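PDB 4E9J: general secretion pathway protein D from Pseudomonas aeruginosa, which forms the outer-membrane channel of the type II secretion system that exports proteins such as elastase, this fragment being its periplasmic N0-N1-N2 part. Local coordinates for residues Y178-G186 against V234-T242; E114-V125 against N149-I160. All blocks are in the same frame, centred on the assembly; numbering follows the deposited sequence.

Interaction 1: residues Y178-G186 against V234-T242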
loop_
_atom_site.group_PDB
_atom_site.type_symbol
_atom_site.label_atom_id
_atom_site.label_comp_id
_atom_site.label_asym_id
_atom_site.label_seq_id
_atom_site.Cartn_x
_atom_site.Cartn_y
_atom_site.Cartn_z
ATOM N N TYR A 178 -0.324 13.483 10.334
ATOM C CA TYR A 178 1.054 13.780 9.966
ATOM C C TYR A 178 1.138 14.635 8.732
ATOM O O TYR A 178 0.134 14.753 8.027
ATOM C CB TYR A 178 1.825 12.456 9.766
ATOM C CG TYR A 178 1.258 11.536 8.699
ATOM C CD1 TYR A 178 0.311 10.587 9.012
ATOM C CD2 TYR A 178 1.729 11.573 7.394
ATOM C CE1 TYR A 178 -0.145 9.675 8.069
ATOM C CE2 TYR A 178 1.265 10.678 6.432
ATOM C CZ TYR A 178 0.362 9.695 6.790
ATOM O OH TYR A 178 -0.126 8.778 5.894
ATOM N N SER A 179 2.310 15.321 8.548
ATOM C CA SER A 179 2.676 16.093 7.359
ATOM C C SER A 179 3.897 15.449 6.718
ATOM O O SER A 179 4.770 14.940 7.424
ATOM C CB SER A 179 2.985 17.544 7.689
ATOM O OG SER A 179 1.765 18.200 7.950
ATOM N N VAL A 180 3.938 15.458 5.393
ATOM C CA VAL A 180 5.029 14.904 4.601
ATOM C C VAL A 180 5.751 16.015 3.829
ATOM O O VAL A 180 5.096 16.829 3.176
ATOM C CB VAL A 180 4.475 13.830 3.659
ATOM C CG1 VAL A 180 5.538 13.373 2.676
ATOM C CG2 VAL A 180 3.906 12.668 4.460
ATOM N N ILE A 181 7.106 16.030 3.913
ATOM C CA ILE A 181 7.971 16.977 3.204
ATOM C C ILE A 181 8.963 16.216 2.360
ATOM O O ILE A 181 9.806 15.521 2.910
ATOM C CB ILE A 181 8.717 17.922 4.136
ATOM C CG1 ILE A 181 7.763 18.681 5.012
ATOM C CG2 ILE A 181 9.616 18.904 3.322
ATOM C CD1 ILE A 181 8.444 19.347 6.125
ATOM N N ASN A 182 8.897 16.390 1.050
ATOM C CA ASN A 182 9.803 15.771 0.085
ATOM C C ASN A 182 10.975 16.715 -0.038
ATOM O O ASN A 182 10.812 17.797 -0.547
ATOM C CB ASN A 182 9.114 15.629 -1.259
ATOM C CG ASN A 182 7.907 14.762 -1.164
ATOM O OD1 ASN A 182 8.012 13.559 -1.152
ATOM N ND2 ASN A 182 6.737 15.352 -1.027
ATOM N N LEU A 183 12.136 16.357 0.472
ATOM C CA LEU A 183 13.288 17.258 0.454
ATOM C C LEU A 183 13.913 17.321 -0.934
ATOM O O LEU A 183 14.335 16.296 -1.448
ATOM C CB LEU A 183 14.326 16.811 1.493
ATOM C CG LEU A 183 13.855 16.694 2.928
ATOM C CD1 LEU A 183 14.806 15.858 3.712
ATOM C CD2 LEU A 183 13.673 18.047 3.569
ATOM N N ARG A 184 13.953 18.514 -1.551
ATOM C CA ARG A 184 14.540 18.669 -2.893
ATOM C C ARG A 184 16.077 18.825 -2.869
ATOM O O ARG A 184 16.729 18.400 -3.803
ATOM C CB ARG A 184 13.895 19.884 -3.613
ATOM C CG ARG A 184 14.348 20.072 -5.045
ATOM C CD ARG A 184 13.539 21.131 -5.775
ATOM N NE ARG A 184 13.967 21.286 -7.166
ATOM C CZ ARG A 184 13.561 22.245 -7.998
ATOM N NH1 ARG A 184 12.707 23.182 -7.586
ATOM N NH2 ARG A 184 14.011 22.283 -9.247
ATOM N N TYR A 185 16.635 19.506 -1.873
ATOM C CA TYR A 185 18.071 19.813 -1.802
ATOM C C TYR A 185 18.823 19.062 -0.698
ATOM O O TYR A 185 19.939 18.602 -0.925
ATOM C CB TYR A 185 18.253 21.325 -1.587
ATOM C CG TYR A 185 17.507 22.142 -2.614
ATOM C CD1 TYR A 185 17.910 22.161 -3.949
ATOM C CD2 TYR A 185 16.331 22.802 -2.281
ATOM C CE1 TYR A 185 17.188 22.863 -4.915
ATOM C CE2 TYR A 185 15.609 23.517 -3.234
ATOM C CZ TYR A 185 16.047 23.560 -4.548
ATOM O OH TYR A 185 15.346 24.272 -5.497
ATOM N N GLY A 186 18.233 18.992 0.484
ATOM C CA GLY A 186 18.853 18.362 1.632
ATOM C C GLY A 186 18.839 16.852 1.597
ATOM O O GLY A 186 18.108 16.231 0.815
ATOM N N VAL A 234 6.892 21.703 10.682
ATOM C CA VAL A 234 6.814 21.701 9.209
ATOM C C VAL A 234 7.512 22.971 8.660
ATOM O O VAL A 234 8.320 22.877 7.738
ATOM C CB VAL A 234 5.366 21.534 8.674
ATOM C CG1 VAL A 234 5.285 21.771 7.172
ATOM C CG2 VAL A 234 4.824 20.143 9.011
ATOM N N GLN A 235 7.244 24.141 9.265
ATOM C CA GLN A 235 7.882 25.393 8.843
ATOM C C GLN A 235 9.392 25.328 9.048
ATOM O O GLN A 235 10.130 25.694 8.146
ATOM C CB GLN A 235 7.296 26.606 9.603
ATOM N N LEU A 236 9.840 24.844 10.225
ATOM C CA LEU A 236 11.262 24.669 10.561
ATOM C C LEU A 236 11.947 23.725 9.569
ATOM O O LEU A 236 13.071 24.005 9.170
ATOM C CB LEU A 236 11.434 24.107 11.985
ATOM C CG LEU A 236 12.889 24.105 12.527
ATOM C CD1 LEU A 236 13.411 25.525 12.743
ATOM C CD2 LEU A 236 13.008 23.323 13.831
ATOM N N ALA A 237 11.300 22.587 9.227
ATOM C CA ALA A 237 11.822 21.624 8.242
ATOM C C ALA A 237 12.003 22.268 6.878
ATOM O O ALA A 237 13.031 22.044 6.225
ATOM C CB ALA A 237 10.902 20.424 8.138
ATOM N N GLN A 238 11.087 23.147 6.480
ATOM C CA GLN A 238 11.239 23.825 5.201
ATOM C C GLN A 238 12.464 24.741 5.139
ATOM O O GLN A 238 13.127 24.757 4.104
ATOM C CB GLN A 238 9.925 24.496 4.778
ATOM C CG GLN A 238 8.829 23.460 4.431
ATOM C CD GLN A 238 9.092 22.704 3.163
ATOM O OE1 GLN A 238 10.105 22.905 2.489
ATOM N NE2 GLN A 238 8.168 21.815 2.799
ATOM N N SER A 239 12.884 25.342 6.278
ATOM C CA SER A 239 14.099 26.164 6.319
ATOM C C SER A 239 15.404 25.358 6.139
ATOM O O SER A 239 16.425 25.951 5.815
ATOM C CB SER A 239 14.157 26.993 7.607
ATOM O OG SER A 239 14.593 26.245 8.733
ATOM N N LEU A 240 15.399 24.035 6.383
ATOM C CA LEU A 240 16.586 23.196 6.191
ATOM C C LEU A 240 16.733 22.750 4.744
ATOM O O LEU A 240 17.809 22.297 4.361
ATOM C CB LEU A 240 16.537 21.950 7.088
ATOM C CG LEU A 240 16.364 22.216 8.584
ATOM C CD1 LEU A 240 16.336 20.900 9.357
ATOM C CD2 LEU A 240 17.454 23.156 9.128
ATOM N N ASP A 241 15.666 22.853 3.951
ATOM C CA ASP A 241 15.687 22.498 2.542
ATOM C C ASP A 241 15.675 23.736 1.642
ATOM O O ASP A 241 15.016 23.748 0.618
ATOM C CB ASP A 241 14.490 21.580 2.258
ATOM C CG ASP A 241 14.608 20.793 0.983
ATOM O OD1 ASP A 241 15.687 20.207 0.732
ATOM O OD2 ASP A 241 13.608 20.705 0.259
ATOM N N THR A 242 16.402 24.800 2.065
ATOM C CA THR A 242 16.504 26.088 1.359
ATOM C C THR A 242 17.751 26.078 0.482
ATOM O O THR A 242 17.640 26.231 -0.731
ATOM C CB THR A 242 16.503 27.243 2.390
ATOM O OG1 THR A 242 15.247 27.253 3.072
ATOM C CG2 THR A 242 16.751 28.619 1.756
#
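I181 CD1 presses on A237 CB at 3.4 Å, closer than usual van der Waals contact, where the last helix of the KH-like N2 domain (strand-helix-strand-strand-helix) lies against the first strand of its antiparallel sheet; strand 178-182 and helix 234-240 run nearly parallel, 8° apart. This tight part is apolar. With CG1 anti to its carbonyl carbon (chi1 -57°), I181 reaches toward the helix, and S179 CB and V234 CG2 meet at 3.4 Å as well. Beside them the bent chain of Q238 swings its amide back, bringing NE2 to 3.3 Å from I181 CG2; NE2 also makes a weak hydrogen bond to D177 of the second subunit. The strand's outer edge pairs with its counterpart in that subunit, where the two S179 OG atoms share a hydrogen bond. Toward solvent the packing gives way to a polar end where R184, Y185 and T242 are exposed, the Y185 ring edge turned to the backbone oxygen of D241. The partly exposed D241 carboxylate still gathers three successive amides: OD2 takes R184 N at 2.9 Å through its syn lone pair, while OD1 accepts Y185 N at 2.9 Å and, almost straight at 177°, G186 N at 2.8 Å.

Interaction 2: residues E114-V125 against N149-I160; sequences ETRVIQVQQSPV and NALIISDRSANI
Strands 114-119 and 150-155 run antiparallel, their segment axes crossing at 157°, with paired backbone bonds at E114-D155, R116-I153 and I118-L151. On the face of T115 and V117, V117 CG1 rests on A150 CB at 3.6 Å, and the T115 and S154 hydroxyls share a hydrogen bond with OG1 and OG 2.9 Å apart; S154 OG also meets T79 at the end of helix 66-79, which packs on this face. These are neighbouring strands of the KH-like N1 domain, whose helices 125-132 and 157-171 close over the other face. There I160 CG2 sits over one face of the R116 guanidinium, toward its rim, 3.6 Å from NE. A bend at chi3 (-71°) turns this group back to E114: NE approaches OE2 at 2.9 Å, in the guanidinium plane but from above the carboxylate, a salt bridge, while NH1 pairs with E164. S157 OG lies very close to E114 OE1, too short a contact to be read with confidence. At the far end N149, which with A150 forms a G1 beta bulge opposite V145, sends its amide across the 120-125 turn: ND2 donates to V120 O and, at 3.0 Å, to S123 O, while OD1 receives V125 N at 3.2 Å.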
loop_
_atom_site.group_PDB
_atom_site.type_symbol
_atom_site.label_atom_id
_atom_site.label_comp_id
_atom_site.label_asym_id
_atom_site.label_seq_id
_atom_site.Cartn_x
_atom_site.Cartn_y
_atom_site.Cartn_z
ATOM N N GLU A 114 12.063 -13.562 9.842
ATOM C CA GLU A 114 11.057 -13.913 10.839
ATOM C C GLU A 114 9.781 -13.165 10.493
ATOM O O GLU A 114 9.858 -12.004 10.124
ATOM C CB GLU A 114 11.499 -13.571 12.269
ATOM C CG GLU A 114 10.439 -13.876 13.332
ATOM C CD GLU A 114 10.764 -13.481 14.762
ATOM O OE1 GLU A 114 11.963 -13.426 15.118
ATOM O OE2 GLU A 114 9.810 -13.256 15.541
ATOM N N THR A 115 8.615 -13.841 10.588
ATOM C CA THR A 115 7.283 -13.252 10.428
ATOM C C THR A 115 6.671 -13.162 11.836
ATOM O O THR A 115 6.302 -14.192 12.404
ATOM C CB THR A 115 6.436 -14.071 9.488
ATOM O OG1 THR A 115 7.098 -14.125 8.220
ATOM C CG2 THR A 115 5.033 -13.486 9.326
ATOM N N ARG A 116 6.580 -11.940 12.406
ATOM C CA ARG A 116 6.090 -11.729 13.758
ATOM C C ARG A 116 4.777 -10.945 13.792
ATOM O O ARG A 116 4.644 -9.980 13.049
ATOM C CB ARG A 116 7.144 -10.944 14.564
ATOM C CG ARG A 116 6.853 -11.014 16.049
ATOM C CD ARG A 116 7.784 -10.188 16.872
ATOM N NE ARG A 116 9.128 -10.762 16.914
ATOM C CZ ARG A 116 10.134 -10.261 17.614
ATOM N NH1 ARG A 116 9.966 -9.148 18.327
ATOM N NH2 ARG A 116 11.327 -10.854 17.592
ATOM N N VAL A 117 3.820 -11.344 14.650
ATOM C CA VAL A 117 2.571 -10.619 14.867
ATOM C C VAL A 117 2.824 -9.722 16.079
ATOM O O VAL A 117 3.298 -10.199 17.110
ATOM C CB VAL A 117 1.374 -11.565 15.122
ATOM C CG1 VAL A 117 0.096 -10.765 15.376
ATOM C CG2 VAL A 117 1.159 -12.518 13.958
ATOM N N ILE A 118 2.539 -8.430 15.952
ATOM C CA ILE A 118 2.753 -7.426 17.001
ATOM C C ILE A 118 1.392 -6.898 17.369
ATOM O O ILE A 118 0.753 -6.272 16.537
ATOM C CB ILE A 118 3.691 -6.277 16.516
ATOM C CG1 ILE A 118 5.066 -6.843 16.088
ATOM C CG2 ILE A 118 3.901 -5.240 17.624
ATOM C CD1 ILE A 118 6.094 -5.799 15.573
ATOM N N GLN A 119 0.911 -7.159 18.578
ATOM C CA GLN A 119 -0.379 -6.622 18.978
ATOM C C GLN A 119 -0.154 -5.171 19.418
ATOM O O GLN A 119 0.892 -4.853 19.968
ATOM C CB GLN A 119 -0.987 -7.446 20.118
ATOM C CG GLN A 119 -2.455 -7.102 20.381
ATOM C CD GLN A 119 -3.241 -8.324 20.760
ATOM O OE1 GLN A 119 -3.288 -8.707 21.926
ATOM N NE2 GLN A 119 -3.825 -8.995 19.780
ATOM N N VAL A 120 -1.080 -4.287 19.055
ATOM C CA VAL A 120 -1.057 -2.852 19.397
ATOM C C VAL A 120 -2.165 -2.656 20.428
ATOM O O VAL A 120 -3.277 -3.127 20.233
ATOM C CB VAL A 120 -1.245 -1.984 18.130
ATOM C CG1 VAL A 120 -1.272 -0.499 18.467
ATOM C CG2 VAL A 120 -0.127 -2.278 17.123
ATOM N N GLN A 121 -1.855 -1.980 21.526
ATOM C CA GLN A 121 -2.779 -1.801 22.641
ATOM C C GLN A 121 -3.785 -0.661 22.537
ATOM O O GLN A 121 -4.974 -0.906 22.699
ATOM C CB GLN A 121 -1.961 -1.631 23.944
ATOM N N GLN A 122 -3.308 0.596 22.407
ATOM C CA GLN A 122 -4.128 1.811 22.485
ATOM C C GLN A 122 -4.595 2.388 21.173
ATOM O O GLN A 122 -5.691 2.938 21.124
ATOM C CB GLN A 122 -3.351 2.918 23.214
ATOM C CG GLN A 122 -2.936 2.587 24.631
ATOM C CD GLN A 122 -2.067 3.678 25.206
ATOM O OE1 GLN A 122 -0.898 3.464 25.549
ATOM N NE2 GLN A 122 -2.611 4.872 25.335
ATOM N N SER A 123 -3.774 2.320 20.118
ATOM C CA SER A 123 -4.123 2.938 18.848
ATOM C C SER A 123 -4.627 1.943 17.810
ATOM O O SER A 123 -4.147 0.793 17.777
ATOM C CB SER A 123 -2.918 3.682 18.306
ATOM O OG SER A 123 -2.481 4.562 19.323
ATOM N N PRO A 124 -5.566 2.390 16.924
ATOM C CA PRO A 124 -6.005 1.523 15.812
ATOM C C PRO A 124 -4.788 1.231 14.937
ATOM O O PRO A 124 -4.025 2.160 14.658
ATOM C CB PRO A 124 -7.047 2.364 15.064
ATOM C CG PRO A 124 -7.357 3.515 15.937
ATOM C CD PRO A 124 -6.171 3.730 16.831
ATOM N N VAL A 125 -4.552 -0.053 14.573
ATOM C CA VAL A 125 -3.343 -0.428 13.818
ATOM C C VAL A 125 -3.203 0.282 12.505
ATOM O O VAL A 125 -2.078 0.596 12.144
ATOM C CB VAL A 125 -3.089 -1.953 13.625
ATOM C CG1 VAL A 125 -2.511 -2.543 14.865
ATOM C CG2 VAL A 125 -4.333 -2.713 13.173
ATOM N N ASN A 149 -6.279 -6.284 16.271
ATOM C CA ASN A 149 -5.569 -5.005 16.375
ATOM C C ASN A 149 -4.049 -5.252 16.418
ATOM O O ASN A 149 -3.315 -4.755 17.287
ATOM C CB ASN A 149 -6.062 -4.135 17.538
ATOM C CG ASN A 149 -5.781 -2.679 17.281
ATOM O OD1 ASN A 149 -6.215 -2.137 16.267
ATOM N ND2 ASN A 149 -5.080 -1.992 18.161
ATOM N N ALA A 150 -3.602 -6.063 15.452
ATOM C CA ALA A 150 -2.229 -6.475 15.347
ATOM C C ALA A 150 -1.673 -6.199 13.964
ATOM O O ALA A 150 -2.417 -6.037 12.991
ATOM C CB ALA A 150 -2.116 -7.969 15.677
ATOM N N LEU A 151 -0.344 -6.144 13.895
ATOM C CA LEU A 151 0.428 -5.960 12.668
ATOM C C LEU A 151 1.207 -7.253 12.432
ATOM O O LEU A 151 1.721 -7.799 13.388
ATOM C CB LEU A 151 1.479 -4.846 12.870
ATOM C CG LEU A 151 0.974 -3.429 12.982
ATOM C CD1 LEU A 151 2.080 -2.497 13.455
ATOM C CD2 LEU A 151 0.416 -2.944 11.658
ATOM N N ILE A 152 1.373 -7.672 11.186
ATOM C CA ILE A 152 2.239 -8.793 10.833
ATOM C C ILE A 152 3.422 -8.155 10.132
ATOM O O ILE A 152 3.209 -7.497 9.123
ATOM C CB ILE A 152 1.604 -9.837 9.915
ATOM C CG1 ILE A 152 0.464 -10.557 10.605
ATOM C CG2 ILE A 152 2.698 -10.871 9.469
ATOM C CD1 ILE A 152 -0.494 -11.204 9.661
ATOM N N ILE A 153 4.644 -8.345 10.653
ATOM C CA ILE A 153 5.877 -7.829 10.049
ATOM C C ILE A 153 6.831 -8.983 9.718
ATOM O O ILE A 153 7.045 -9.830 10.570
ATOM C CB ILE A 153 6.587 -6.855 11.033
ATOM C CG1 ILE A 153 5.611 -5.748 11.491
ATOM C CG2 ILE A 153 7.899 -6.283 10.407
ATOM C CD1 ILE A 153 6.221 -4.301 11.744
ATOM N N SER A 154 7.478 -8.941 8.547
ATOM C CA SER A 154 8.524 -9.888 8.182
ATOM C C SER A 154 9.853 -9.159 8.011
ATOM O O SER A 154 9.921 -8.217 7.244
ATOM C CB SER A 154 8.203 -10.656 6.908
ATOM O OG SER A 154 7.049 -11.448 7.096
ATOM N N ASP A 155 10.890 -9.586 8.748
ATOM C CA ASP A 155 12.240 -9.000 8.710
ATOM C C ASP A 155 13.233 -9.872 9.513
ATOM O O ASP A 155 12.835 -10.914 10.045
ATOM C CB ASP A 155 12.205 -7.571 9.319
ATOM C CG ASP A 155 13.175 -6.585 8.703
ATOM O OD1 ASP A 155 14.208 -7.026 8.177
ATOM O OD2 ASP A 155 12.973 -5.370 8.881
ATOM N N ARG A 156 14.514 -9.440 9.629
ATOM C CA ARG A 156 15.489 -10.142 10.482
ATOM C C ARG A 156 15.081 -9.883 11.942
ATOM O O ARG A 156 14.668 -8.767 12.252
ATOM C CB ARG A 156 16.927 -9.636 10.229
ATOM N N SER A 157 15.168 -10.905 12.822
ATOM C CA SER A 157 14.786 -10.806 14.249
ATOM C C SER A 157 15.256 -9.558 15.002
ATOM O O SER A 157 14.490 -9.012 15.807
ATOM C CB SER A 157 15.178 -12.067 15.011
ATOM O OG SER A 157 14.366 -13.109 14.510
ATOM N N ALA A 158 16.471 -9.069 14.709
ATOM C CA ALA A 158 16.980 -7.845 15.350
ATOM C C ALA A 158 16.281 -6.600 14.818
ATOM O O ALA A 158 16.094 -5.639 15.556
ATOM C CB ALA A 158 18.479 -7.726 15.147
ATOM N N ASN A 159 15.878 -6.632 13.545
ATOM C CA ASN A 159 15.164 -5.508 12.935
ATOM C C ASN A 159 13.726 -5.437 13.466
ATOM O O ASN A 159 13.224 -4.336 13.718
ATOM C CB ASN A 159 15.157 -5.625 11.418
ATOM N N ILE A 160 13.075 -6.614 13.673
ATOM C CA ILE A 160 11.704 -6.640 14.175
ATOM C C ILE A 160 11.657 -6.062 15.597
ATOM O O ILE A 160 10.751 -5.296 15.883
ATOM C CB ILE A 160 11.029 -8.026 14.103
ATOM C CG1 ILE A 160 11.030 -8.560 12.661
ATOM C CG2 ILE A 160 9.584 -7.931 14.677
ATOM C CD1 ILE A 160 10.396 -9.866 12.439
#

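Overall arrangement
The two contacts show one chain using different chemistry in successive domains. Interaction 2, in N1 near the middle of the chain, joins strand to strand and is mostly buried; backbone bonds carry it, with N149 holding one end and a cluster of charged and hydroxyl groups at the other. Interaction 1, in N2 and nearer the surface, sets a helix against a strand, so apolar side chains do the joining and a single carboxylate secures the turn beyond. It buries 463 Å² against 973 Å² for interaction 2. They share no element and do not touch, their centres being about 30 Å apart, but helix 157-171 leads on to strand 178-182. Only interaction 1 meets the second subunit.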